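PDB 4N91: TRAP dicarboxylate transporter, DctP subunit from Anaerococcus prevoti, which binds D-glucuronate, in both its alpha and beta forms, and probably delivers it as the extracytoplasmic solute-binding component of a TRAP transporter. Local coordinates for residues G152-Y157 with Q238-I243; V93-I98 with R175-P180. All coordinates share one frame; numbering follows the deposited sequence. Where two conformers were deposited one is given.

Interaction 1: residues G152-Y157 with Q238-I243. With BDP (beta-D-glucopyranuronic acid), chain C.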
ATOM      1  N   GLY A 152      -4.331   3.108  -5.056  1.00 14.72           N
ATOM      2  CA  GLY A 152      -5.596   2.705  -5.659  1.00 15.95           C
ATOM      3  C   GLY A 152      -6.332   1.661  -4.851  1.00 15.61           C
ATOM      4  O   GLY A 152      -6.241   1.646  -3.629  1.00 14.67           O
ATOM      5  N   SER A 153      -7.072   0.786  -5.531  1.00 15.07           N
ATOM      6  CA  SER A 153      -7.786  -0.295  -4.878  1.00 14.03           C
ATOM      7  C   SER A 153      -7.241  -1.637  -5.367  1.00 16.00           C
ATOM      8  O   SER A 153      -6.677  -1.717  -6.457  1.00 16.23           O
ATOM      9  CB  SER A 153      -9.297  -0.228  -5.162  1.00 18.23           C
ATOM     10  OG  SER A 153      -9.560  -0.463  -6.531  1.00 23.33           O
ATOM     11  N   ARG A 154      -7.392  -2.664  -4.536  1.00 13.42           N
ATOM     12  CA  ARG A 154      -6.895  -3.989  -4.850  1.00 13.15           C
ATOM     13  C   ARG A 154      -8.034  -4.894  -5.281  1.00 14.01           C
ATOM     14  O   ARG A 154      -9.077  -4.961  -4.627  1.00 15.36           O
ATOM     15  CB  ARG A 154      -6.172  -4.588  -3.646  1.00 13.43           C
ATOM     16  CG  ARG A 154      -4.992  -3.724  -3.217  1.00 14.05           C
ATOM     17  CD  ARG A 154      -4.296  -4.236  -2.036  1.00 13.82           C
ATOM     18  NE  ARG A 154      -3.513  -5.457  -2.255  1.00 15.12           N
ATOM     19  CZ  ARG A 154      -2.213  -5.483  -2.517  1.00 16.52           C
ATOM     20  NH1 ARG A 154      -1.524  -4.352  -2.661  1.00 13.79           N
ATOM     21  NH2 ARG A 154      -1.600  -6.653  -2.637  1.00 14.88           N
ATOM     22  N   SER A 155      -7.832  -5.570  -6.401  1.00 12.00           N
ATOM     23  CA  SER A 155      -8.782  -6.507  -6.957  1.00 11.84           C
ATOM     24  C   SER A 155      -8.060  -7.767  -7.419  1.00 13.40           C
ATOM     25  O   SER A 155      -6.877  -7.701  -7.744  1.00 12.70           O
ATOM     26  CB  SER A 155      -9.435  -5.894  -8.184  1.00 14.79           C
ATOM     27  OG  SER A 155     -10.353  -4.878  -7.824  1.00 14.97           O
ATOM     28  N   PHE A 156      -8.802  -8.874  -7.553  1.00 13.47           N
ATOM     29  CA  PHE A 156      -8.225 -10.153  -7.977  1.00 10.87           C
ATOM     30  C   PHE A 156      -7.890 -10.204  -9.459  1.00 13.85           C
ATOM     31  O   PHE A 156      -8.659  -9.743 -10.312  1.00 14.42           O
ATOM     32  CB  PHE A 156      -9.189 -11.290  -7.622  1.00 12.37           C
ATOM     33  CG  PHE A 156      -9.324 -11.500  -6.145  1.00 12.57           C
ATOM     34  CD1 PHE A 156      -8.264 -11.970  -5.416  1.00 13.13           C
ATOM     35  CD2 PHE A 156     -10.514 -11.204  -5.477  1.00 14.54           C
ATOM     36  CE1 PHE A 156      -8.364 -12.127  -4.040  1.00 18.34           C
ATOM     37  CE2 PHE A 156     -10.613 -11.369  -4.125  1.00 16.90           C
ATOM     38  CZ  PHE A 156      -9.544 -11.821  -3.401  1.00 16.57           C
ATOM     39  N   TYR A 157      -6.764 -10.823  -9.772  1.00 11.85           N
ATOM     40  CA  TYR A 157      -6.472 -11.192 -11.154  1.00 11.12           C
ATOM     41  C   TYR A 157      -5.897 -12.600 -11.164  1.00 11.09           C
ATOM     42  O   TYR A 157      -5.204 -13.031 -10.243  1.00 13.19           O
ATOM     43  CB  TYR A 157      -5.535 -10.204 -11.849  1.00 10.63           C
ATOM     44  CG  TYR A 157      -4.267  -9.794 -11.105  1.00 11.39           C
ATOM     45  CD1 TYR A 157      -4.275  -8.723 -10.222  1.00 12.24           C
ATOM     46  CD2 TYR A 157      -3.059 -10.460 -11.310  1.00 12.35           C
ATOM     47  CE1 TYR A 157      -3.119  -8.313  -9.575  1.00 11.87           C
ATOM     48  CE2 TYR A 157      -1.910 -10.075 -10.660  1.00 12.44           C
ATOM     49  CZ  TYR A 157      -1.940  -8.989  -9.798  1.00 12.10           C
ATOM     50  OH  TYR A 157      -0.795  -8.566  -9.157  1.00 13.20           O
ATOM     51  N   GLN A 238     -10.067  -3.915  -1.128  1.00 15.81           N
ATOM     52  CA  GLN A 238      -9.356  -3.023  -0.211  1.00 14.79           C
ATOM     53  C   GLN A 238      -8.823  -1.800  -0.924  1.00 14.06           C
ATOM     54  O   GLN A 238      -8.560  -1.827  -2.151  1.00 15.37           O
ATOM     55  CB  GLN A 238      -8.172  -3.698   0.459  1.00 16.90           C
ATOM     56  CG  GLN A 238      -8.495  -4.835   1.387  1.00 20.94           C
ATOM     57  CD  GLN A 238      -7.252  -5.642   1.676  1.00 28.60           C
ATOM     58  OE1 GLN A 238      -6.577  -6.176   0.755  1.00 27.51           O
ATOM     59  NE2 GLN A 238      -6.906  -5.715   2.935  1.00 29.03           N
HETATM   60  N   MSE A 239      -8.670  -0.727  -0.141  1.00 17.71           N
HETATM   61  CA  MSE A 239      -7.916   0.449  -0.547  1.00 14.68           C
HETATM   62  C   MSE A 239      -6.831   0.605   0.499  1.00 17.77           C
HETATM   63  O   MSE A 239      -7.080   1.105   1.598  1.00 20.03           O
HETATM   64  CB  MSE A 239      -8.779   1.700  -0.642  1.00 16.61           C
HETATM   65  CG  MSE A 239      -9.923   1.510  -1.557  1.00 20.67           C
HETATM   66 SE   MSE A 239     -10.930   3.160  -1.758  1.00 27.93          SE
HETATM   67  CE  MSE A 239      -9.968   3.852  -3.346  1.00 42.52           C
ATOM     68  N   VAL A 240      -5.634   0.145   0.159  1.00 13.54           N
ATOM     69  CA  VAL A 240      -4.576  -0.008   1.163  1.00 13.36           C
ATOM     70  C   VAL A 240      -3.523   1.057   0.935  1.00 12.80           C
ATOM     71  O   VAL A 240      -2.836   1.060  -0.093  1.00 15.81           O
ATOM     72  CB  VAL A 240      -3.909  -1.406   1.110  1.00 15.62           C
ATOM     73  CG1 VAL A 240      -2.874  -1.535   2.222  1.00 17.07           C
ATOM     74  CG2 VAL A 240      -4.964  -2.521   1.227  1.00 19.90           C
ATOM     75  N   PRO A 241      -3.397   1.994   1.876  1.00 14.81           N
ATOM     76  CA  PRO A 241      -2.401   3.035   1.612  1.00 14.03           C
ATOM     77  C   PRO A 241      -0.987   2.510   1.693  1.00 13.56           C
ATOM     78  O   PRO A 241      -0.701   1.620   2.497  1.00 13.95           O
ATOM     79  CB  PRO A 241      -2.656   4.061   2.727  1.00 14.76           C
ATOM     80  CG  PRO A 241      -3.260   3.248   3.863  1.00 16.59           C
ATOM     81  CD  PRO A 241      -4.085   2.173   3.167  1.00 17.23           C
ATOM     82  N   ASP A 242      -0.105   3.064   0.879  1.00 12.91           N
ATOM     83  CA  ASP A 242       1.324   2.943   1.110  1.00 11.71           C
ATOM     84  C   ASP A 242       1.712   4.011   2.133  1.00 15.48           C
ATOM     85  O   ASP A 242       1.195   5.146   2.114  1.00 15.96           O
ATOM     86  CB  ASP A 242       2.105   3.120  -0.198  1.00 12.73           C
ATOM     87  CG  ASP A 242       2.033   1.916  -1.111  1.00 14.67           C
ATOM     88  OD1 ASP A 242       1.862   0.767  -0.616  1.00 14.61           O
ATOM     89  OD2 ASP A 242       2.193   2.115  -2.337  1.00 15.47           O
ATOM     90  N   ILE A 243       2.587   3.642   3.051  1.00 12.73           N
ATOM     91  CA  ILE A 243       2.984   4.532   4.133  1.00 13.77           C
ATOM     92  C   ILE A 243       4.465   4.849   4.013  1.00 16.48           C
ATOM     93  O   ILE A 243       5.292   3.950   3.822  1.00 14.50           O
ATOM     94  CB  ILE A 243       2.739   3.882   5.507  1.00 15.19           C
ATOM     95  CG1 ILE A 243       1.298   3.365   5.607  1.00 15.85           C
ATOM     96  CG2 ILE A 243       3.060   4.865   6.628  1.00 14.31           C
ATOM     97  CD1 ILE A 243       0.215   4.439   5.569  1.00 16.97           C
TER
HETATM   98  C1  BDP C 402       1.414  -2.222  -4.358  0.66 11.04           C
HETATM   99  C2  BDP C 402       1.860  -1.371  -3.259  0.66 10.84           C
HETATM  100  C3  BDP C 402       3.190  -1.840  -2.744  0.66 11.12           C
HETATM  101  C4  BDP C 402       3.121  -3.194  -2.288  0.66 11.11           C
HETATM  102  C5  BDP C 402       2.610  -4.052  -3.379  0.66  9.51           C
HETATM  103  C6  BDP C 402       2.363  -5.507  -2.905  0.66 11.29           C
HETATM  104  O2  BDP C 402       2.175  -0.105  -3.964  0.66 10.60           O
HETATM  105  O3  BDP C 402       3.646  -0.958  -1.667  0.66 12.27           O
HETATM  106  O4  BDP C 402       4.271  -3.672  -1.806  0.66 12.65           O
HETATM  107  O5  BDP C 402       1.314  -3.559  -3.868  0.66 12.23           O
HETATM  108  O6A BDP C 402       3.352  -6.077  -2.396  0.66 12.50           O
HETATM  109  O1  BDP C 402       0.026  -1.886  -4.606  0.66 11.71           O
HETATM  110  O6B BDP C 402       1.309  -6.086  -3.254  0.66 13.00           O
HETATM  111  O   HOH W   1      -4.296   2.731  -1.919  1.00 13.73           O
HETATM  112  O   HOH W   2      -4.590  -0.517  -2.472  1.00 14.55           O

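Interaction 2: residues V93-I98 with R175-P180. With BDP (beta-D-glucopyranuronic acid), chain C.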
ATOM      1  N   VAL A  93       9.245   3.135   2.009  1.00 12.30           N
ATOM      2  CA  VAL A  93       7.824   3.033   1.750  1.00 11.12           C
ATOM      3  C   VAL A  93       7.401   1.611   2.014  1.00 13.61           C
ATOM      4  O   VAL A  93       7.995   0.683   1.475  1.00 15.40           O
ATOM      5  CB  VAL A  93       7.490   3.418   0.282  1.00 14.51           C
ATOM      6  CG1 VAL A  93       6.011   3.234  -0.003  1.00 14.02           C
ATOM      7  CG2 VAL A  93       7.858   4.856   0.007  1.00 15.63           C
ATOM      8  N   ALA A  94       6.358   1.456   2.822  1.00 12.92           N
ATOM      9  CA  ALA A  94       5.807   0.146   3.128  1.00 14.63           C
ATOM     10  C   ALA A  94       4.294   0.161   2.994  1.00 16.35           C
ATOM     11  O   ALA A  94       3.638   1.109   3.416  1.00 16.81           O
ATOM     12  CB  ALA A  94       6.178  -0.258   4.546  1.00 16.85           C
ATOM     13  N   SER A  95       3.721  -0.895   2.429  1.00 14.49           N
ATOM     14  CA  SER A  95       2.278  -1.003   2.394  1.00 13.07           C
ATOM     15  C   SER A  95       1.740  -1.140   3.802  1.00 13.04           C
ATOM     16  O   SER A  95       2.328  -1.817   4.653  1.00 15.44           O
ATOM     17  CB  SER A  95       1.841  -2.216   1.577  1.00 15.05           C
ATOM     18  OG  SER A  95       0.435  -2.361   1.583  1.00 14.47           O
ATOM     19  N   ASN A  96       0.622  -0.493   4.053  1.00 14.44           N
ATOM     20  CA  ASN A  96      -0.039  -0.616   5.348  1.00 13.22           C
ATOM     21  C   ASN A  96      -0.288  -2.094   5.688  1.00 14.44           C
ATOM     22  O   ASN A  96      -0.338  -2.481   6.865  1.00 15.69           O
ATOM     23  CB  ASN A  96      -1.358   0.128   5.294  1.00 12.75           C
ATOM     24  CG  ASN A  96      -1.944   0.371   6.650  1.00 20.20           C
ATOM     25  OD1 ASN A  96      -1.583   1.327   7.320  1.00 23.55           O
ATOM     26  ND2 ASN A  96      -2.843  -0.494   7.064  1.00 18.24           N
ATOM     27  N   ALA A  97      -0.465  -2.913   4.652  1.00 15.03           N
ATOM     28  CA  ALA A  97      -0.754  -4.334   4.840  1.00 17.05           C
ATOM     29  C   ALA A  97       0.267  -4.991   5.769  1.00 18.06           C
ATOM     30  O   ALA A  97      -0.085  -5.846   6.571  1.00 17.21           O
ATOM     31  CB  ALA A  97      -0.789  -5.055   3.492  1.00 15.55           C
ATOM     32  N   ILE A  98       1.543  -4.650   5.626  1.00 12.57           N
ATOM     33  CA  ILE A  98       2.567  -5.325   6.410  1.00 16.42           C
ATOM     34  C   ILE A  98       2.862  -4.653   7.743  1.00 15.32           C
ATOM     35  O   ILE A  98       3.420  -5.261   8.638  1.00 16.34           O
ATOM     36  CB  ILE A  98       3.885  -5.560   5.635  1.00 16.08           C
ATOM     37  CG1 ILE A  98       4.612  -4.251   5.386  1.00 15.90           C
ATOM     38  CG2 ILE A  98       3.630  -6.367   4.303  1.00 15.61           C
ATOM     39  CD1 ILE A  98       6.042  -4.432   4.934  1.00 20.43           C
ATOM     40  N   ARG A 175      -1.662 -15.068  -4.280  1.00 11.16           N
ATOM     41  CA  ARG A 175      -0.624 -14.343  -3.543  1.00 11.59           C
ATOM     42  C   ARG A 175      -1.242 -13.157  -2.815  1.00 11.98           C
ATOM     43  O   ARG A 175      -2.116 -12.449  -3.362  1.00 12.19           O
ATOM     44  CB  ARG A 175       0.492 -13.858  -4.471  1.00 11.61           C
ATOM     45  CG  ARG A 175       1.579 -13.080  -3.761  1.00 10.36           C
ATOM     46  CD  ARG A 175       1.330 -11.568  -3.742  1.00 11.74           C
ATOM     47  NE  ARG A 175       2.342 -10.843  -3.001  1.00 11.28           N
ATOM     48  CZ  ARG A 175       2.383  -9.520  -2.919  1.00 13.27           C
ATOM     49  NH1 ARG A 175       1.455  -8.801  -3.544  1.00 12.00           N
ATOM     50  NH2 ARG A 175       3.341  -8.923  -2.225  1.00 11.52           N
ATOM     51  N   VAL A 176      -0.787 -12.959  -1.581  1.00 12.50           N
ATOM     52  CA  VAL A 176      -1.097 -11.766  -0.813  1.00 13.89           C
ATOM     53  C   VAL A 176       0.213 -11.243  -0.217  1.00 12.80           C
ATOM     54  O   VAL A 176       1.256 -11.881  -0.319  1.00 13.39           O
ATOM     55  CB  VAL A 176      -2.113 -12.035   0.298  1.00 14.41           C
ATOM     56  CG1 VAL A 176      -3.441 -12.460  -0.332  1.00 16.55           C
ATOM     57  CG2 VAL A 176      -1.602 -13.101   1.242  1.00 14.65           C
ATOM     58  N   GLN A 177       0.152 -10.051   0.359  1.00 13.05           N
ATOM     59  CA  GLN A 177       1.282  -9.523   1.100  1.00 10.73           C
ATOM     60  C   GLN A 177       1.424 -10.262   2.418  1.00 16.17           C
ATOM     61  O   GLN A 177       0.556 -11.066   2.784  1.00 17.78           O
ATOM     62  CB  GLN A 177       1.085  -8.040   1.336  1.00 12.35           C
ATOM     63  CG  GLN A 177       0.953  -7.245   0.033  1.00 14.64           C
ATOM     64  CD  GLN A 177       0.913  -5.753   0.297  1.00 16.42           C
ATOM     65  OE1 GLN A 177       1.944  -5.119   0.522  1.00 19.31           O
ATOM     66  NE2 GLN A 177      -0.266  -5.202   0.293  1.00 15.05           N
ATOM     67  N   GLN A 178       2.532 -10.021   3.116  0.55 13.87           N
ATOM     68  CA  GLN A 178       2.769 -10.648   4.410  0.55 12.72           C
ATOM     69  C   GLN A 178       1.918  -9.957   5.474  0.55 14.58           C
ATOM     70  O   GLN A 178       2.391  -9.115   6.245  0.55 15.72           O
ATOM     71  CB  GLN A 178       4.252 -10.642   4.789  0.55 14.66           C
ATOM     72  CG  GLN A 178       4.560 -11.602   5.942  0.55 21.55           C
ATOM     73  CD  GLN A 178       6.013 -11.586   6.393  0.55 22.76           C
ATOM     74  OE1 GLN A 178       6.322 -11.127   7.484  0.55 19.94           O
ATOM     75  NE2 GLN A 178       6.902 -12.086   5.557  0.55 24.87           N
ATOM     76  N   SER A 179       0.654 -10.351   5.503  1.00 15.20           N
ATOM     77  CA  SER A 179      -0.389  -9.676   6.236  1.00 17.63           C
ATOM     78  C   SER A 179      -1.404 -10.684   6.770  1.00 15.28           C
ATOM     79  O   SER A 179      -2.144 -11.299   5.991  1.00 15.96           O
ATOM     80  CB  SER A 179      -1.114  -8.744   5.260  1.00 17.93           C
ATOM     81  OG  SER A 179      -2.325  -8.254   5.819  1.00 21.09           O
ATOM     82  N   PRO A 180      -1.439 -10.888   8.090  1.00 16.76           N
ATOM     83  CA  PRO A 180      -2.444 -11.830   8.627  1.00 16.89           C
ATOM     84  C   PRO A 180      -3.880 -11.462   8.264  1.00 15.49           C
ATOM     85  O   PRO A 180      -4.697 -12.363   8.063  1.00 17.09           O
ATOM     86  CB  PRO A 180      -2.200 -11.808  10.129  1.00 17.10           C
ATOM     87  CG  PRO A 180      -0.745 -11.342  10.273  1.00 21.27           C
ATOM     88  CD  PRO A 180      -0.506 -10.404   9.124  1.00 18.72           C
TER
HETATM   89  C1  BDP C 402       1.414  -2.222  -4.358  0.66 11.04           C
HETATM   90  C2  BDP C 402       1.860  -1.371  -3.259  0.66 10.84           C
HETATM   91  C3  BDP C 402       3.190  -1.840  -2.744  0.66 11.12           C
HETATM   92  C4  BDP C 402       3.121  -3.194  -2.288  0.66 11.11           C
HETATM   93  C5  BDP C 402       2.610  -4.052  -3.379  0.66  9.51           C
HETATM   94  C6  BDP C 402       2.363  -5.507  -2.905  0.66 11.29           C
HETATM   95  O2  BDP C 402       2.175  -0.105  -3.964  0.66 10.60           O
HETATM   96  O3  BDP C 402       3.646  -0.958  -1.667  0.66 12.27           O
HETATM   97  O4  BDP C 402       4.271  -3.672  -1.806  0.66 12.65           O
HETATM   98  O5  BDP C 402       1.314  -3.559  -3.868  0.66 12.23           O
HETATM   99  O6A BDP C 402       3.352  -6.077  -2.396  0.66 12.50           O
HETATM  100  O1  BDP C 402       0.026  -1.886  -4.606  0.66 11.71           O
HETATM  101  O6B BDP C 402       1.309  -6.086  -3.254  0.66 13.00           O

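Interaction 1: residues G152-Y157 with Q238-I243
Arg154 lies across Val240 and Gln238 in the ligand cleft of this TRAP solute-binding protein, where strand 154-158 meets the connection between strands 231-238 and 242-247. Its CD packs on Val240 CG2 at 3.7 Å. The guanidinium and the Gln238 amide are turned nearly perpendicular, their planes 89° apart. The Gln238 amide is held by Asn110 and Asn182. The chain of Arg154 bends at chi3 (71°), which carries the guanidinium beyond Val240 to the bound beta-D-glucuronate. There NH2 donates to the carboxylate atom O6B at 3.0 Å. NH1 donates to the ring oxygen O5, which lies in the guanidinium plane, and more weakly to O6B. NE forms a salt bridge with Glu214, so protein and ligand together fix the rotation of the group. Farther along, Asp242 OD1 lies 2.7 Å from the sugar O3, and its OD2 lies 2.8 Å from O2. Away from the sugar, Ser153 CB faces the selenomethionine Met239 CG at 4.1 Å. A water accepts from Val240 N and also lies within hydrogen-bonding distance of Gly152 O. The backbones join directly where Arg154 N donates to Gln238 O at 2.8 Å, with an N-H...O angle of 165°.

Interaction 2: residues V93-I98 with R175-P180
Gln177 reaches across the ligand cleft to Ser95 and Ala97, bringing the loop after strand 173-176 against the start of helix 96-99. The polar link is a hydrogen bond from Gln177 NE2 to Ser95 OG at 3.2 Å. The oxygen lies only 12° out of the amide plane. Ser95 OG also accepts from Ala97 N at 3.2 Å, as the N-cap of the short helix. With OG anti to its own backbone nitrogen (chi1 178°), Ser95 serves both donors.

Van der Waals contacts, mostly carbon against a polar atom, make up the rest. Ala97 CB sits 3.2 Å from Gln177 NE2. Ser179 CB comes within 3.3 Å of Ala97 O, while its OG is bonded to Glu100 and Asn182. Ile98 uses its CG2 branch, 3.6 Å from Gln178 O.

Both segments line the sugar, and segment 175-180 grips its carboxylate. The Arg175 guanidinium meets the glucuronate carboxylate edge-on, with NH1 donating to O6B at 2.7 Å and NH2 to O6A at 2.9 Å. The two hydrogen bonds are nearly straight. Gln177 CG lies beside the same carboxylate, 3.5 Å from O6B. Were Gln177 replaced by alanine, Ser95 OG would probably lose its donor from across the cleft, and a gap would be likely beside the carboxylate.

Around the contact, helix 77-86 packs on Ile98 and Gln178. Strand 242-247 flanks Ser95, and strand 154-158 brings Arg154 against Arg175 and Gln177.

How the interactions relate
The centres of the two interactions are 10 Å apart, and both touch the same glucuronate. Along the chain their segments alternate: 93-98, 152-157, 175-180, then 238-243. Strands 91-95 and 242-247 are antiparallel neighbours in the five-stranded sheet. There Ile243 N and Ala94 O, 2.8 Å apart, probably form a hydrogen bond. Strand 154-158 belongs to the four-stranded sheet, and strand 173-176, next in the chain, pairs with 192-195. Segment 238-243 of interaction 1 runs from the four-stranded sheet into the five-stranded one, while interaction 2 joins the five-stranded sheet to the loop after 173-176. The two contacts thus bring residues from both sheets round one sugar, consistent with a sugar acid held between two lobes.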